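Local structure of leucine rich repeat and phosphatase domain containing protein (Entamoeba histolytica, 3EMU) at residues Val98-Tyr111 with Ile131-Glu145. The protein is a dual-specificity phosphatase relative that probably hydrolyses phosphate monoesters, although its phosphate-binding loop departs from the canonical signature, leaving its activity uncertain. Numbering follows the deposited sequence.
Sequences VNKAPAIVIAFLMY and IDIESGFILQLKLFE. With SO4 (sulfate ion), chain B.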
loop_
_atom_site.group_PDB
_atom_site.type_symbol
_atom_site.label_atom_id
_atom_site.label_comp_id
_atom_site.label_asym_id
_atom_site.label_seq_id
_atom_site.Cartn_x
_atom_site.Cartn_y
_atom_site.Cartn_z
ATOM N N VAL A 98 -9.774 1.752 1.421
ATOM C CA VAL A 98 -10.218 2.330 0.165
ATOM C C VAL A 98 -9.357 3.555 -0.297
ATOM O O VAL A 98 -9.242 3.840 -1.496
ATOM C CB VAL A 98 -11.763 2.679 0.339
ATOM C CG1 VAL A 98 -12.089 4.111 0.023
ATOM C CG2 VAL A 98 -12.654 1.647 -0.365
ATOM N N ASN A 99 -8.729 4.224 0.665
ATOM C CA ASN A 99 -8.155 5.540 0.470
ATOM C C ASN A 99 -6.635 5.479 0.767
ATOM O O ASN A 99 -5.826 5.408 -0.161
ATOM C CB ASN A 99 -8.890 6.498 1.401
ATOM C CG ASN A 99 -8.328 7.899 1.407
ATOM O OD1 ASN A 99 -7.808 8.377 0.402
ATOM N ND2 ASN A 99 -8.466 8.588 2.555
ATOM N N LYS A 100 -6.266 5.460 2.053
ATOM C CA LYS A 100 -4.859 5.451 2.470
ATOM C C LYS A 100 -4.019 4.210 2.046
ATOM O O LYS A 100 -2.900 4.375 1.538
ATOM C CB LYS A 100 -4.738 5.682 3.976
ATOM C CG LYS A 100 -5.026 7.085 4.395
ATOM C CD LYS A 100 -4.788 7.239 5.900
ATOM C CE LYS A 100 -6.073 7.478 6.673
ATOM N NZ LYS A 100 -6.971 6.316 6.615
ATOM N N ALA A 101 -4.524 2.997 2.269
ATOM C CA ALA A 101 -3.768 1.805 1.882
ATOM C C ALA A 101 -3.489 1.756 0.342
ATOM O O ALA A 101 -2.361 1.410 -0.093
ATOM C CB ALA A 101 -4.405 0.508 2.373
ATOM N N PRO A 102 -4.505 2.083 -0.479
ATOM C CA PRO A 102 -4.220 2.066 -1.925
ATOM C C PRO A 102 -3.188 3.128 -2.371
ATOM O O PRO A 102 -2.397 2.839 -3.274
ATOM C CB PRO A 102 -5.587 2.325 -2.565
ATOM C CG PRO A 102 -6.606 1.819 -1.485
ATOM C CD PRO A 102 -5.952 2.158 -0.183
ATOM N N ALA A 103 -3.205 4.314 -1.749
ATOM C CA ALA A 103 -2.223 5.360 -2.028
ATOM C C ALA A 103 -0.787 4.849 -1.775
ATOM O O ALA A 103 0.103 5.067 -2.604
ATOM C CB ALA A 103 -2.503 6.631 -1.219
ATOM N N ILE A 104 -0.578 4.155 -0.656
ATOM C CA ILE A 104 0.714 3.548 -0.366
ATOM C C ILE A 104 1.120 2.518 -1.417
ATOM O O ILE A 104 2.299 2.455 -1.802
ATOM C CB ILE A 104 0.777 2.921 1.083
ATOM C CG1 ILE A 104 0.805 4.007 2.141
ATOM C CG2 ILE A 104 2.019 1.998 1.289
ATOM C CD1 ILE A 104 2.022 4.921 2.059
ATOM N N VAL A 105 0.178 1.670 -1.827
ATOM C CA VAL A 105 0.464 0.637 -2.819
ATOM C C VAL A 105 0.862 1.273 -4.165
ATOM O O VAL A 105 1.772 0.794 -4.857
ATOM C CB VAL A 105 -0.720 -0.390 -2.974
ATOM C CG1 VAL A 105 -0.570 -1.264 -4.205
ATOM C CG2 VAL A 105 -0.847 -1.300 -1.712
ATOM N N ILE A 106 0.177 2.353 -4.526
ATOM C CA ILE A 106 0.546 3.119 -5.680
ATOM C C ILE A 106 2.012 3.664 -5.602
ATOM O O ILE A 106 2.767 3.454 -6.545
ATOM C CB ILE A 106 -0.453 4.231 -5.958
ATOM C CG1 ILE A 106 -1.808 3.618 -6.378
ATOM C CG2 ILE A 106 0.098 5.194 -7.049
ATOM C CD1 ILE A 106 -2.948 4.641 -6.573
ATOM N N ALA A 107 2.370 4.369 -4.516
ATOM C CA ALA A 107 3.722 4.853 -4.304
ATOM C C ALA A 107 4.751 3.726 -4.498
ATOM O O ALA A 107 5.781 3.894 -5.205
ATOM C CB ALA A 107 3.856 5.466 -2.934
ATOM N N PHE A 108 4.472 2.572 -3.882
ATOM C CA PHE A 108 5.325 1.422 -4.018
ATOM C C PHE A 108 5.569 0.966 -5.471
ATOM O O PHE A 108 6.709 0.707 -5.861
ATOM C CB PHE A 108 4.822 0.244 -3.189
ATOM C CG PHE A 108 5.608 -1.006 -3.425
ATOM C CD1 PHE A 108 6.917 -1.147 -2.878
ATOM C CD2 PHE A 108 5.103 -2.020 -4.237
ATOM C CE1 PHE A 108 7.696 -2.277 -3.129
ATOM C CE2 PHE A 108 5.876 -3.152 -4.489
ATOM C CZ PHE A 108 7.181 -3.275 -3.936
ATOM N N LEU A 109 4.510 0.812 -6.258
ATOM C CA LEU A 109 4.630 0.371 -7.644
ATOM C C LEU A 109 5.259 1.451 -8.545
ATOM O O LEU A 109 5.962 1.119 -9.503
ATOM C CB LEU A 109 3.255 0.044 -8.196
ATOM C CG LEU A 109 2.411 -1.103 -7.611
ATOM C CD1 LEU A 109 0.998 -1.052 -8.269
ATOM C CD2 LEU A 109 3.041 -2.472 -7.831
ATOM N N MET A 110 4.965 2.723 -8.278
ATOM C CA MET A 110 5.671 3.785 -8.946
ATOM C C MET A 110 7.196 3.465 -8.890
ATOM O O MET A 110 7.875 3.436 -9.921
ATOM C CB MET A 110 5.339 5.160 -8.329
ATOM C CG MET A 110 3.868 5.669 -8.607
ATOM S SD MET A 110 3.320 7.068 -7.653
ATOM C CE MET A 110 4.431 8.377 -8.159
ATOM N N TYR A 111 7.703 3.146 -7.699
ATOM C CA TYR A 111 9.125 2.949 -7.468
ATOM C C TYR A 111 9.588 1.595 -8.014
ATOM O O TYR A 111 10.590 1.497 -8.743
ATOM C CB TYR A 111 9.362 2.993 -5.957
ATOM C CG TYR A 111 10.764 2.723 -5.492
ATOM C CD1 TYR A 111 11.762 3.703 -5.599
ATOM C CD2 TYR A 111 11.104 1.495 -4.925
ATOM C CE1 TYR A 111 13.053 3.460 -5.176
ATOM C CE2 TYR A 111 12.422 1.226 -4.478
ATOM C CZ TYR A 111 13.391 2.221 -4.623
ATOM O OH TYR A 111 14.676 2.006 -4.173
ATOM N N ILE A 131 -11.265 1.486 -5.066
ATOM C CA ILE A 131 -10.329 2.594 -4.871
ATOM C C ILE A 131 -10.996 3.991 -4.827
ATOM O O ILE A 131 -11.748 4.408 -5.746
ATOM C CB ILE A 131 -9.190 2.537 -5.957
ATOM C CG1 ILE A 131 -8.051 3.491 -5.618
ATOM C CG2 ILE A 131 -9.741 2.718 -7.408
ATOM C CD1 ILE A 131 -6.762 3.203 -6.422
ATOM N N ASP A 132 -10.711 4.748 -3.773
ATOM C CA ASP A 132 -11.289 6.086 -3.690
ATOM C C ASP A 132 -10.423 6.988 -2.848
ATOM O O ASP A 132 -10.639 7.173 -1.639
ATOM C CB ASP A 132 -12.741 6.025 -3.169
ATOM C CG ASP A 132 -13.429 7.395 -3.177
ATOM O OD1 ASP A 132 -12.931 8.358 -3.830
ATOM O OD2 ASP A 132 -14.461 7.507 -2.489
ATOM N N ILE A 133 -9.413 7.546 -3.497
ATOM C CA ILE A 133 -8.346 8.194 -2.743
ATOM C C ILE A 133 -8.663 9.657 -2.679
ATOM O O ILE A 133 -8.913 10.239 -3.706
ATOM C CB ILE A 133 -6.924 7.944 -3.406
ATOM C CG1 ILE A 133 -6.652 6.443 -3.452
ATOM C CG2 ILE A 133 -5.811 8.728 -2.642
ATOM C CD1 ILE A 133 -5.459 5.993 -4.325
ATOM N N GLU A 134 -8.635 10.253 -1.496
ATOM C CA GLU A 134 -8.808 11.708 -1.371
ATOM C C GLU A 134 -7.781 12.534 -2.174
ATOM O O GLU A 134 -6.603 12.190 -2.251
ATOM C CB GLU A 134 -8.786 12.129 0.105
ATOM C CG GLU A 134 -9.853 11.451 0.965
ATOM C CD GLU A 134 -9.793 11.875 2.445
ATOM O OE1 GLU A 134 -8.699 12.136 3.016
ATOM O OE2 GLU A 134 -10.893 11.937 3.049
ATOM N N SER A 135 -8.223 13.648 -2.746
ATOM C CA SER A 135 -7.341 14.451 -3.606
ATOM C C SER A 135 -6.037 14.995 -2.949
ATOM O O SER A 135 -5.020 15.109 -3.644
ATOM C CB SER A 135 -8.103 15.598 -4.276
ATOM O OG SER A 135 -8.528 16.496 -3.272
ATOM N N GLY A 136 -6.041 15.325 -1.654
ATOM C CA GLY A 136 -4.787 15.642 -0.981
ATOM C C GLY A 136 -3.748 14.506 -1.016
ATOM O O GLY A 136 -2.527 14.746 -1.111
ATOM N N PHE A 137 -4.209 13.260 -0.953
ATOM C CA PHE A 137 -3.307 12.156 -1.111
ATOM C C PHE A 137 -2.778 11.989 -2.536
ATOM O O PHE A 137 -1.596 11.672 -2.695
ATOM C CB PHE A 137 -3.924 10.873 -0.581
ATOM C CG PHE A 137 -4.001 10.835 0.928
ATOM C CD1 PHE A 137 -2.917 11.278 1.707
ATOM C CD2 PHE A 137 -5.159 10.368 1.577
ATOM C CE1 PHE A 137 -2.968 11.245 3.088
ATOM C CE2 PHE A 137 -5.228 10.339 2.988
ATOM C CZ PHE A 137 -4.130 10.756 3.738
ATOM N N ILE A 138 -3.646 12.196 -3.546
ATOM C CA ILE A 138 -3.269 12.134 -4.960
ATOM C C ILE A 138 -2.137 13.164 -5.217
ATOM O O ILE A 138 -1.107 12.861 -5.856
ATOM C CB ILE A 138 -4.459 12.463 -5.901
ATOM C CG1 ILE A 138 -5.558 11.376 -5.873
ATOM C CG2 ILE A 138 -3.972 12.659 -7.344
ATOM C CD1 ILE A 138 -5.097 9.994 -6.097
ATOM N N LEU A 139 -2.341 14.362 -4.673
ATOM C CA LEU A 139 -1.386 15.431 -4.758
ATOM C C LEU A 139 -0.017 15.040 -4.163
ATOM O O LEU A 139 1.028 15.281 -4.786
ATOM C CB LEU A 139 -1.957 16.603 -3.998
ATOM C CG LEU A 139 -1.654 18.020 -4.413
ATOM C CD1 LEU A 139 -1.866 18.199 -5.913
ATOM C CD2 LEU A 139 -2.587 18.940 -3.582
ATOM N N GLN A 140 -0.019 14.451 -2.965
ATOM C CA GLN A 140 1.218 13.921 -2.367
ATOM C C GLN A 140 1.881 12.818 -3.202
ATOM O O GLN A 140 3.105 12.651 -3.177
ATOM C CB GLN A 140 0.961 13.401 -0.947
ATOM C CG GLN A 140 0.594 14.506 0.036
ATOM C CD GLN A 140 0.360 13.998 1.479
ATOM O OE1 GLN A 140 1.288 13.464 2.114
ATOM N NE2 GLN A 140 -0.863 14.202 2.004
ATOM N N LEU A 141 1.069 12.041 -3.914
ATOM C CA LEU A 141 1.627 11.009 -4.788
ATOM C C LEU A 141 2.331 11.667 -5.980
ATOM O O LEU A 141 3.360 11.199 -6.433
ATOM C CB LEU A 141 0.548 10.030 -5.251
ATOM C CG LEU A 141 0.103 9.000 -4.176
ATOM C CD1 LEU A 141 -1.063 8.160 -4.706
ATOM C CD2 LEU A 141 1.276 8.091 -3.684
ATOM N N LYS A 142 1.755 12.773 -6.452
ATOM C CA LYS A 142 2.364 13.530 -7.530
ATOM C C LYS A 142 3.678 14.177 -7.085
ATOM O O LYS A 142 4.576 14.324 -7.878
ATOM C CB LYS A 142 1.374 14.560 -8.110
ATOM C CG LYS A 142 0.406 13.896 -9.046
ATOM C CD LYS A 142 -0.719 14.833 -9.456
ATOM C CE LYS A 142 -1.796 14.091 -10.290
ATOM N NZ LYS A 142 -3.017 14.957 -10.495
ATOM N N LEU A 143 3.753 14.574 -5.819
ATOM C CA LEU A 143 4.976 15.093 -5.254
ATOM C C LEU A 143 6.022 14.015 -5.239
ATOM O O LEU A 143 7.176 14.263 -5.542
ATOM C CB LEU A 143 4.763 15.531 -3.824
ATOM C CG LEU A 143 5.131 16.976 -3.510
ATOM C CD1 LEU A 143 3.920 17.839 -3.865
ATOM C CD2 LEU A 143 5.458 17.184 -2.028
ATOM N N PHE A 144 5.620 12.815 -4.865
ATOM C CA PHE A 144 6.545 11.703 -4.922
ATOM C C PHE A 144 7.035 11.428 -6.362
ATOM O O PHE A 144 8.201 11.129 -6.559
ATOM C CB PHE A 144 5.896 10.450 -4.327
ATOM C CG PHE A 144 6.793 9.231 -4.313
ATOM C CD1 PHE A 144 8.051 9.279 -3.737
ATOM C CD2 PHE A 144 6.349 8.030 -4.851
ATOM C CE1 PHE A 144 8.871 8.143 -3.714
ATOM C CE2 PHE A 144 7.143 6.875 -4.843
ATOM C CZ PHE A 144 8.410 6.927 -4.271
ATOM N N GLU A 145 6.127 11.490 -7.338
ATOM C CA GLU A 145 6.451 11.301 -8.741
ATOM C C GLU A 145 7.635 12.250 -9.115
ATOM O O GLU A 145 8.662 11.792 -9.639
ATOM C CB GLU A 145 5.225 11.621 -9.583
ATOM C CG GLU A 145 5.341 11.297 -11.075
ATOM C CD GLU A 145 4.053 11.590 -11.834
ATOM O OE1 GLU A 145 3.430 12.664 -11.640
ATOM O OE2 GLU A 145 3.639 10.737 -12.617
HETATM S S SO4 B . -9.178 4.654 4.628
HETATM O O1 SO4 B . -8.863 3.667 3.579
HETATM O O2 SO4 B . -8.256 5.753 4.717
HETATM O O3 SO4 B . -10.463 5.211 4.246
HETATM O O4 SO4 B . -9.167 4.009 5.920
#
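Asp-132 N donates almost straight to Val-98 O at 2.9 Å, while Glu-134 N reaches Asn-99 OD1 at 2.8 Å, from above the carbonyl plane rather than along a lone pair. These two hydrogen bonds tie the end of the phosphate-binding loop to the turn before helix 135-151. Asparagine suits this place: with CG anti to the backbone N (chi1 175°), its short amide extends across the gap and accepts from the N-cap residue, Glu-134. The Asn-99 amide nitrogen also lies in the ring plane at the edge of Phe-137, whose CE2 meets Lys-100 CG at 3.6 Å.

Val-98 and Asn-99 belong to a loop whose backbone grips a sulfate: Val-98 N and Asn-99 N both donate to its O1, and Ser-94 and Thr-96 add hydroxyl contacts. The sulfate probably mimics a substrate phosphate, as in related phosphatases. By sequence, Ser-94 and Lys-100 stand where the family's CX5R signature has cysteine and arginine.

Apolar packing joins the helices, whose segments here run nearly parallel (14°) with axes 10.5 Å apart. Ile-106 and Ile-133 meet tip to tip, CD1 to CD1 at 3.6 Å, while Leu-141 lies across Ile-106. Small Ala-103 and Ala-107 let Leu-141 approach closely, its CD2 3.8 Å from Ala-107 CB. Farther along, Ala-107 O sits at the edge of the Phe-144 ring, near its plane, and the unbranched side chain of Met-110, bent at chi3 (63°), lays its CE against Glu-145 CB (3.6 Å).

Helix 117-127 flanks this interface through Phe-121 on Ile-106 and Ala-120 on Met-110, while helix 68-85 touches Tyr-111 and Phe-144; Ala-101 and Val-105 of helix 100-112 pack on Leu-19 of sheet strand 17-21.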